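Local structure of YcaO (Methanopyrus kandleri, 6CIB) at residues 144-149 with 357-362; 103-108 with 129-134. The protein binds adenine nucleotide and magnesium and, as a YcaO-family enzyme, probably uses ATP to activate a peptide backbone amide for thioamidation. All coordinates share one frame; numbering follows the deposited sequence.

The two contacts lie in series along the chain: contact 2 closes at residue 134, and contact 1 opens ten residues later and reaches forward to the loop after strand 346-351. Their centres are about 12 Å apart, at one five-stranded antiparallel sheet. Contact 2 packs where the chain leaves its outermost strand 124-128; contact 1 leads into the other outermost strand, 148-150. Arg350 of strand 346-351 and Arg363 just after contact 1 join them, since each packs on His144 and makes a salt bridge to Glu131. The two also touch directly, His134 against His144 and Thr145. Contact 1 carries magnesium and pocket residues; contact 2 centres on a water, Glu131 about 11 Å from Leu148 between side chains.

Contact 1: residues 144-149 with 357-362; sequences HTNGLS and YVIDEA. With MG (magnesium ion), chain H.
Ile359 packs against His144, just ahead of a type II beta turn (Thr145 to Leu148), and against Asn146 within it; the turn delivers the chain into strand 148-150 at the edge of the antiparallel sheet. This is the tight part. Ile359 CG2 makes a CH-pi contact over the imidazole, 4.0 Å from the centroid of the His144 ring and 27° off its normal. With CG1 anti to the carbonyl carbon (chi1 -63°), the other branch extends past the ring's rim, near His144 ND1, and puts Ile359 CD1 3.5 Å from Asn146 CB. The ring is held edge-on as well: Asn146 N donates to His144 ND1 at 3.2 Å, only 2° out of the ring plane. With an alanine in place of His144, Ile359 CG2 would probably lose the face it rests on and Asn146 N its acceptor. Asn146 ND2 bonds to Glu356, just ahead of 357-362.

Beyond Ile359 the loop turns outward to exposed Glu361 and Ala362, which make no contact with 144-149; an Asx turn shapes the chain there, Ala362 N giving a 2.9 Å bond to Asp360 OD1. The far end of the type II turn, at Leu148, reaches the metal. Gly147 N bonds to Glu164, and Glu81 shares the magnesium with the next carbonyl, Leu148 O binding the ion at 2.3 Å.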
ATOM      1  N   HIS A 144     -11.562   4.531   3.077  1.00 31.37           N
ATOM      2  CA  HIS A 144     -10.209   4.675   2.503  1.00 30.82           C
ATOM      3  C   HIS A 144      -9.806   3.407   1.736  1.00 29.39           C
ATOM      4  O   HIS A 144     -10.613   2.482   1.609  1.00 31.36           O
ATOM      5  CB  HIS A 144      -9.169   5.066   3.576  1.00 30.35           C
ATOM      6  CG  HIS A 144      -9.042   4.073   4.686  1.00 32.25           C
ATOM      7  ND1 HIS A 144      -8.313   2.911   4.564  1.00 33.38           N
ATOM      8  CD2 HIS A 144      -9.549   4.069   5.943  1.00 34.41           C
ATOM      9  CE1 HIS A 144      -8.368   2.236   5.700  1.00 35.80           C
ATOM     10  NE2 HIS A 144      -9.119   2.912   6.551  1.00 35.36           N
ATOM     11  N   THR A 145      -8.581   3.374   1.216  1.00 28.61           N
ATOM     12  CA  THR A 145      -8.143   2.278   0.326  1.00 29.94           C
ATOM     13  C   THR A 145      -6.985   1.415   0.884  1.00 30.57           C
ATOM     14  O   THR A 145      -6.390   0.609   0.146  1.00 30.15           O
ATOM     15  CB  THR A 145      -7.769   2.806  -1.078  1.00 31.15           C
ATOM     16  OG1 THR A 145      -6.726   3.771  -0.954  1.00 31.29           O
ATOM     17  CG2 THR A 145      -8.978   3.454  -1.781  1.00 32.58           C
ATOM     18  N   ASN A 146      -6.664   1.572   2.171  1.00 29.59           N
ATOM     19  CA  ASN A 146      -5.640   0.738   2.793  1.00 30.06           C
ATOM     20  C   ASN A 146      -6.048  -0.726   2.734  1.00 28.84           C
ATOM     21  O   ASN A 146      -7.122  -1.101   3.207  1.00 28.63           O
ATOM     22  CB  ASN A 146      -5.358   1.142   4.246  1.00 30.80           C
ATOM     23  CG  ASN A 146      -4.064   0.536   4.781  1.00 31.03           C
ATOM     24  OD1 ASN A 146      -3.017   0.622   4.143  1.00 30.81           O
ATOM     25  ND2 ASN A 146      -4.130  -0.060   5.962  1.00 30.52           N
ATOM     26  N   GLY A 147      -5.186  -1.535   2.126  1.00 27.79           N
ATOM     27  CA  GLY A 147      -5.442  -2.955   1.949  1.00 26.30           C
ATOM     28  C   GLY A 147      -6.146  -3.326   0.664  1.00 26.66           C
ATOM     29  O   GLY A 147      -6.406  -4.510   0.428  1.00 26.65           O
ATOM     30  N   LEU A 148      -6.481  -2.326  -0.150  1.00 26.41           N
ATOM     31  CA  LEU A 148      -7.087  -2.556  -1.457  1.00 26.86           C
ATOM     32  C   LEU A 148      -6.016  -2.894  -2.484  1.00 26.99           C
ATOM     33  O   LEU A 148      -5.032  -2.167  -2.619  1.00 29.71           O
ATOM     34  CB  LEU A 148      -7.897  -1.327  -1.896  1.00 26.74           C
ATOM     35  CG  LEU A 148      -8.634  -1.346  -3.234  1.00 27.59           C
ATOM     36  CD1 LEU A 148      -9.801  -2.339  -3.230  1.00 26.53           C
ATOM     37  CD2 LEU A 148      -9.112   0.066  -3.526  1.00 26.06           C
ATOM     38  N   SER A 149      -6.204  -3.998  -3.204  1.00 26.92           N
ATOM     39  CA  SER A 149      -5.250  -4.428  -4.229  1.00 28.32           C
ATOM     40  C   SER A 149      -5.895  -5.252  -5.330  1.00 27.53           C
ATOM     41  O   SER A 149      -6.824  -6.012  -5.089  1.00 25.77           O
ATOM     42  CB  SER A 149      -4.089  -5.233  -3.611  1.00 29.48           C
ATOM     43  OG  SER A 149      -3.385  -4.443  -2.651  1.00 36.42           O
ATOM     44  N   TYR A 357      -3.339   4.756  11.977  1.00 33.60           N
ATOM     45  CA  TYR A 357      -3.154   6.102  12.534  1.00 34.23           C
ATOM     46  C   TYR A 357      -2.758   7.163  11.499  1.00 34.01           C
ATOM     47  O   TYR A 357      -3.249   8.300  11.558  1.00 31.99           O
ATOM     48  CB  TYR A 357      -2.138   6.060  13.688  1.00 34.61           C
ATOM     49  CG  TYR A 357      -1.918   7.381  14.397  1.00 36.77           C
ATOM     50  CD1 TYR A 357      -2.865   7.877  15.310  1.00 38.19           C
ATOM     51  CD2 TYR A 357      -0.753   8.132  14.175  1.00 37.12           C
ATOM     52  CE1 TYR A 357      -2.664   9.088  15.968  1.00 39.30           C
ATOM     53  CE2 TYR A 357      -0.546   9.343  14.825  1.00 38.18           C
ATOM     54  CZ  TYR A 357      -1.503   9.811  15.722  1.00 40.86           C
ATOM     55  OH  TYR A 357      -1.311  11.008  16.370  1.00 45.59           O
ATOM     56  N   VAL A 358      -1.886   6.783  10.560  1.00 34.61           N
ATOM     57  CA  VAL A 358      -1.445   7.675   9.464  1.00 35.20           C
ATOM     58  C   VAL A 358      -2.568   8.069   8.490  1.00 35.70           C
ATOM     59  O   VAL A 358      -2.458   9.077   7.787  1.00 35.50           O
ATOM     60  CB  VAL A 358      -0.223   7.113   8.675  1.00 34.74           C
ATOM     61  CG1 VAL A 358       1.021   7.094   9.542  1.00 34.83           C
ATOM     62  CG2 VAL A 358      -0.496   5.729   8.098  1.00 33.74           C
ATOM     63  N   ILE A 359      -3.628   7.263   8.443  1.00 35.97           N
ATOM     64  CA  ILE A 359      -4.814   7.558   7.635  1.00 38.63           C
ATOM     65  C   ILE A 359      -5.843   8.366   8.441  1.00 39.18           C
ATOM     66  O   ILE A 359      -6.365   9.366   7.957  1.00 39.90           O
ATOM     67  CB  ILE A 359      -5.428   6.273   7.019  1.00 38.02           C
ATOM     68  CG1 ILE A 359      -4.428   5.626   6.051  1.00 37.66           C
ATOM     69  CG2 ILE A 359      -6.739   6.572   6.289  1.00 38.79           C
ATOM     70  CD1 ILE A 359      -4.602   4.135   5.888  1.00 35.71           C
ATOM     71  N   ASP A 360      -6.119   7.928   9.666  1.00 41.69           N
ATOM     72  CA  ASP A 360      -7.069   8.592  10.558  1.00 44.40           C
ATOM     73  C   ASP A 360      -6.607   8.405  12.000  1.00 44.88           C
ATOM     74  O   ASP A 360      -6.324   7.274  12.426  1.00 43.94           O
ATOM     75  CB  ASP A 360      -8.475   8.002  10.381  1.00 46.68           C
ATOM     76  CG  ASP A 360      -9.574   8.876  10.989  1.00 50.70           C
ATOM     77  OD1 ASP A 360      -9.477   9.285  12.170  1.00 51.14           O
ATOM     78  OD2 ASP A 360     -10.559   9.137  10.269  1.00 53.76           O
ATOM     79  N   GLU A 361      -6.560   9.507  12.753  1.00 45.09           N
ATOM     80  CA  GLU A 361      -6.113   9.488  14.155  1.00 46.84           C
ATOM     81  C   GLU A 361      -6.949   8.575  15.046  1.00 45.73           C
ATOM     82  O   GLU A 361      -6.439   8.039  16.031  1.00 46.61           O
ATOM     83  CB  GLU A 361      -6.048  10.902  14.737  1.00 50.14           C
ATOM     84  CG  GLU A 361      -4.743  11.615  14.405  1.00 54.25           C
ATOM     85  CD  GLU A 361      -4.702  13.073  14.835  1.00 58.11           C
ATOM     86  OE1 GLU A 361      -5.516  13.497  15.688  1.00 59.11           O
ATOM     87  OE2 GLU A 361      -3.836  13.804  14.305  1.00 61.55           O
ATOM     88  N   ALA A 362      -8.214   8.383  14.674  1.00 43.32           N
ATOM     89  CA  ALA A 362      -9.117   7.493  15.397  1.00 43.13           C
ATOM     90  C   ALA A 362      -8.886   5.996  15.134  1.00 44.35           C
ATOM     91  O   ALA A 362      -9.373   5.159  15.904  1.00 46.38           O
ATOM     92  CB  ALA A 362     -10.564   7.867  15.117  1.00 42.11           C
TER
HETATM   93 MG    MG H 402      -3.672  -0.569  -3.650  1.00 40.22          MG
HETATM   94  O   HOH W   1      -4.182   0.624  -1.855  1.00 25.81           O
HETATM   95  O   HOH W   2      -2.027  -2.013  -3.255  1.00 32.94           O
HETATM   96  O   HOH W   3      -2.542   1.066  -4.716  1.00 34.55           O

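Contact 2: residues 103-108 with 129-134; sequences PAWYRT and ANEVFH
Trp105, Tyr106, Asn130 and Glu131 turn their polar ends toward one water, and no direct hydrogen bond crosses between 103-108 and 129-134. The water accepts from Trp105 NE1 at 3.1 Å and from Asn130 ND2 at 2.9 Å, and it donates to Tyr106 OH at 2.7 Å and to Glu131 OE2 at 2.6 Å. With two bonds in and two out, its hydrogen-bonding capacity is filled and its orientation is likely to be fixed.

Direct contacts surround this centre. Glu131 OE2 comes up at the edge of the indole, near its plane and 3.5 Å from Trp105 CZ2, with carboxylate and ring planes 56° apart. Tyr106 OH rests 3.5 Å from Asn130 CB, and the phenol ring stands nearly upright to the amide, at 83°. Beside them Pro103 CG meets Glu131 CG at 4.3 Å, a looser aliphatic touch.

The next layer sets these groups in place. A type I beta turn from Pro103 to Tyr106 brings both rings to the same water, and Pro103 CB sits 3.4 Å above the Trp105 ring plane, toward the rim. Opposite them, the short 3-10 segment 129-131 presents Asn130 and Glu131 side by side, and a bend at chi2 (-57°) turns the Glu131 carboxylate toward the indole edge and the water. Salt bridges to Arg350 and Arg363 hold its two carboxylate oxygens, while Asp139 bonds Tyr106 OH and the Leu141 carbonyl takes Asn130 ND2.

Segment 103-108 lies in the loop between helix 68-85 and strand 113-118. It packs on Pro128 at the end of strand 124-128, from which 129-134 continues, and that segment lies against strand 113-118 through Val132 and Phe133, both on Val114.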
ATOM      1  N   PRO A 103     -15.903  -2.401  14.487  1.00 48.49           N
ATOM      2  CA  PRO A 103     -14.810  -1.585  15.034  1.00 49.92           C
ATOM      3  C   PRO A 103     -15.240  -0.739  16.235  1.00 51.60           C
ATOM      4  O   PRO A 103     -16.417  -0.372  16.344  1.00 49.43           O
ATOM      5  CB  PRO A 103     -14.438  -0.666  13.872  1.00 50.08           C
ATOM      6  CG  PRO A 103     -14.913  -1.365  12.647  1.00 49.66           C
ATOM      7  CD  PRO A 103     -16.135  -2.123  13.057  1.00 49.08           C
ATOM      8  N   ALA A 104     -14.275  -0.435  17.105  1.00 54.55           N
ATOM      9  CA  ALA A 104     -14.493   0.303  18.360  1.00 57.23           C
ATOM     10  C   ALA A 104     -15.292   1.604  18.218  1.00 60.54           C
ATOM     11  O   ALA A 104     -16.147   1.904  19.057  1.00 62.71           O
ATOM     12  CB  ALA A 104     -13.155   0.584  19.033  1.00 56.42           C
ATOM     13  N   TRP A 105     -15.024   2.351  17.148  1.00 61.32           N
ATOM     14  CA  TRP A 105     -15.583   3.697  16.952  1.00 61.83           C
ATOM     15  C   TRP A 105     -17.074   3.777  16.602  1.00 63.02           C
ATOM     16  O   TRP A 105     -17.645   4.873  16.591  1.00 64.98           O
ATOM     17  CB  TRP A 105     -14.744   4.481  15.932  1.00 60.55           C
ATOM     18  CG  TRP A 105     -14.480   3.753  14.633  1.00 59.38           C
ATOM     19  CD1 TRP A 105     -15.315   3.679  13.548  1.00 58.70           C
ATOM     20  CD2 TRP A 105     -13.300   3.013  14.283  1.00 57.55           C
ATOM     21  NE1 TRP A 105     -14.729   2.936  12.549  1.00 57.91           N
ATOM     22  CE2 TRP A 105     -13.491   2.521  12.967  1.00 57.17           C
ATOM     23  CE3 TRP A 105     -12.096   2.723  14.949  1.00 56.03           C
ATOM     24  CZ2 TRP A 105     -12.522   1.747  12.304  1.00 55.77           C
ATOM     25  CZ3 TRP A 105     -11.129   1.946  14.288  1.00 54.10           C
ATOM     26  CH2 TRP A 105     -11.354   1.467  12.980  1.00 54.18           C
ATOM     27  N   TYR A 106     -17.704   2.634  16.324  1.00 63.25           N
ATOM     28  CA  TYR A 106     -19.142   2.597  16.035  1.00 65.63           C
ATOM     29  C   TYR A 106     -19.975   2.720  17.312  1.00 69.79           C
ATOM     30  O   TYR A 106     -20.029   1.790  18.128  1.00 69.11           O
ATOM     31  CB  TYR A 106     -19.528   1.331  15.258  1.00 63.48           C
ATOM     32  CG  TYR A 106     -19.231   1.394  13.776  1.00 62.10           C
ATOM     33  CD1 TYR A 106     -20.175   1.900  12.873  1.00 60.65           C
ATOM     34  CD2 TYR A 106     -18.003   0.945  13.271  1.00 60.12           C
ATOM     35  CE1 TYR A 106     -19.902   1.959  11.510  1.00 58.36           C
ATOM     36  CE2 TYR A 106     -17.723   0.995  11.912  1.00 57.27           C
ATOM     37  CZ  TYR A 106     -18.671   1.502  11.038  1.00 57.44           C
ATOM     38  OH  TYR A 106     -18.390   1.558   9.694  1.00 55.89           O
ATOM     39  N   ARG A 107     -20.614   3.879  17.477  1.00 73.00           N
ATOM     40  CA  ARG A 107     -21.491   4.140  18.625  1.00 77.80           C
ATOM     41  C   ARG A 107     -22.778   3.325  18.519  1.00 77.96           C
ATOM     42  O   ARG A 107     -23.334   2.887  19.529  1.00 79.25           O
ATOM     43  CB  ARG A 107     -21.798   5.638  18.759  1.00 79.80           C
ATOM     44  CG  ARG A 107     -20.610   6.515  19.166  1.00 84.77           C
ATOM     45  CD  ARG A 107     -20.209   6.366  20.636  1.00 88.79           C
ATOM     46  NE  ARG A 107     -21.262   6.798  21.561  1.00 90.78           N
ATOM     47  CZ  ARG A 107     -21.436   8.045  21.999  1.00 91.81           C
ATOM     48  NH1 ARG A 107     -20.628   9.028  21.612  1.00 91.29           N
ATOM     49  NH2 ARG A 107     -22.433   8.311  22.834  1.00 92.25           N
ATOM     50  N   THR A 108     -23.224   3.128  17.280  1.00 78.50           N
ATOM     51  CA  THR A 108     -24.360   2.275  16.948  1.00 76.30           C
ATOM     52  C   THR A 108     -23.937   1.195  15.944  1.00 75.43           C
ATOM     53  O   THR A 108     -22.948   1.360  15.220  1.00 76.14           O
ATOM     54  CB  THR A 108     -25.562   3.107  16.417  1.00 80.39           C
ATOM     55  OG1 THR A 108     -26.651   2.235  16.085  1.00 81.65           O
ATOM     56  CG2 THR A 108     -25.185   3.955  15.182  1.00 81.28           C
ATOM     57  N   ALA A 129     -19.648  -2.010   5.301  1.00 35.28           N
ATOM     58  CA  ALA A 129     -19.422  -1.464   3.957  1.00 35.29           C
ATOM     59  C   ALA A 129     -18.378  -0.344   3.945  1.00 33.16           C
ATOM     60  O   ALA A 129     -17.593  -0.256   3.000  1.00 33.29           O
ATOM     61  CB  ALA A 129     -20.729  -1.001   3.327  1.00 36.08           C
ATOM     62  N   ASN A 130     -18.346   0.465   5.010  1.00 32.74           N
ATOM     63  CA  ASN A 130     -17.380   1.579   5.161  1.00 33.74           C
ATOM     64  C   ASN A 130     -15.938   1.086   5.322  1.00 35.64           C
ATOM     65  O   ASN A 130     -14.987   1.854   5.143  1.00 37.48           O
ATOM     66  CB  ASN A 130     -17.763   2.479   6.351  1.00 33.66           C
ATOM     67  CG  ASN A 130     -17.056   3.840   6.334  1.00 34.52           C
ATOM     68  OD1 ASN A 130     -17.232   4.643   5.416  1.00 34.97           O
ATOM     69  ND2 ASN A 130     -16.265   4.106   7.366  1.00 33.73           N
ATOM     70  N   GLU A 131     -15.791  -0.191   5.672  1.00 35.46           N
ATOM     71  CA  GLU A 131     -14.489  -0.830   5.792  1.00 36.46           C
ATOM     72  C   GLU A 131     -14.122  -1.633   4.543  1.00 35.91           C
ATOM     73  O   GLU A 131     -13.094  -2.313   4.516  1.00 35.52           O
ATOM     74  CB  GLU A 131     -14.446  -1.727   7.036  1.00 37.90           C
ATOM     75  CG  GLU A 131     -14.463  -0.989   8.365  1.00 40.14           C
ATOM     76  CD  GLU A 131     -13.333   0.014   8.506  1.00 42.92           C
ATOM     77  OE1 GLU A 131     -12.178  -0.307   8.140  1.00 45.95           O
ATOM     78  OE2 GLU A 131     -13.602   1.128   8.990  1.00 45.36           O
ATOM     79  N   VAL A 132     -14.957  -1.549   3.510  1.00 32.66           N
ATOM     80  CA  VAL A 132     -14.714  -2.274   2.274  1.00 32.66           C
ATOM     81  C   VAL A 132     -14.616  -1.293   1.101  1.00 33.19           C
ATOM     82  O   VAL A 132     -13.626  -1.291   0.353  1.00 32.24           O
ATOM     83  CB  VAL A 132     -15.811  -3.343   2.018  1.00 32.19           C
ATOM     84  CG1 VAL A 132     -15.614  -4.020   0.670  1.00 32.90           C
ATOM     85  CG2 VAL A 132     -15.812  -4.395   3.115  1.00 31.37           C
ATOM     86  N   PHE A 133     -15.644  -0.455   0.963  1.00 32.48           N
ATOM     87  CA  PHE A 133     -15.804   0.399  -0.201  1.00 32.38           C
ATOM     88  C   PHE A 133     -15.127   1.751  -0.050  1.00 31.54           C
ATOM     89  O   PHE A 133     -14.759   2.155   1.059  1.00 31.73           O
ATOM     90  CB  PHE A 133     -17.297   0.587  -0.532  1.00 32.53           C
ATOM     91  CG  PHE A 133     -18.023  -0.692  -0.873  1.00 31.86           C
ATOM     92  CD1 PHE A 133     -17.624  -1.486  -1.956  1.00 32.34           C
ATOM     93  CD2 PHE A 133     -19.128  -1.095  -0.120  1.00 31.92           C
ATOM     94  CE1 PHE A 133     -18.300  -2.660  -2.273  1.00 31.20           C
ATOM     95  CE2 PHE A 133     -19.814  -2.259  -0.436  1.00 31.30           C
ATOM     96  CZ  PHE A 133     -19.400  -3.042  -1.514  1.00 31.75           C
ATOM     97  N   HIS A 134     -14.959   2.427  -1.186  1.00 30.98           N
ATOM     98  CA  HIS A 134     -14.487   3.805  -1.252  1.00 30.81           C
ATOM     99  C   HIS A 134     -14.980   4.432  -2.559  1.00 31.38           C
ATOM    100  O   HIS A 134     -14.721   3.875  -3.624  1.00 31.80           O
ATOM    101  CB  HIS A 134     -12.958   3.884  -1.176  1.00 30.42           C
ATOM    102  CG  HIS A 134     -12.437   5.283  -1.145  1.00 30.77           C
ATOM    103  ND1 HIS A 134     -12.620   6.118  -0.062  1.00 31.59           N
ATOM    104  CD2 HIS A 134     -11.762   6.008  -2.071  1.00 30.03           C
ATOM    105  CE1 HIS A 134     -12.070   7.293  -0.320  1.00 29.62           C
ATOM    106  NE2 HIS A 134     -11.545   7.251  -1.531  1.00 29.60           N
TER
HETATM  107  O   HOH W   4     -15.813   2.390   9.715  1.00 49.28           O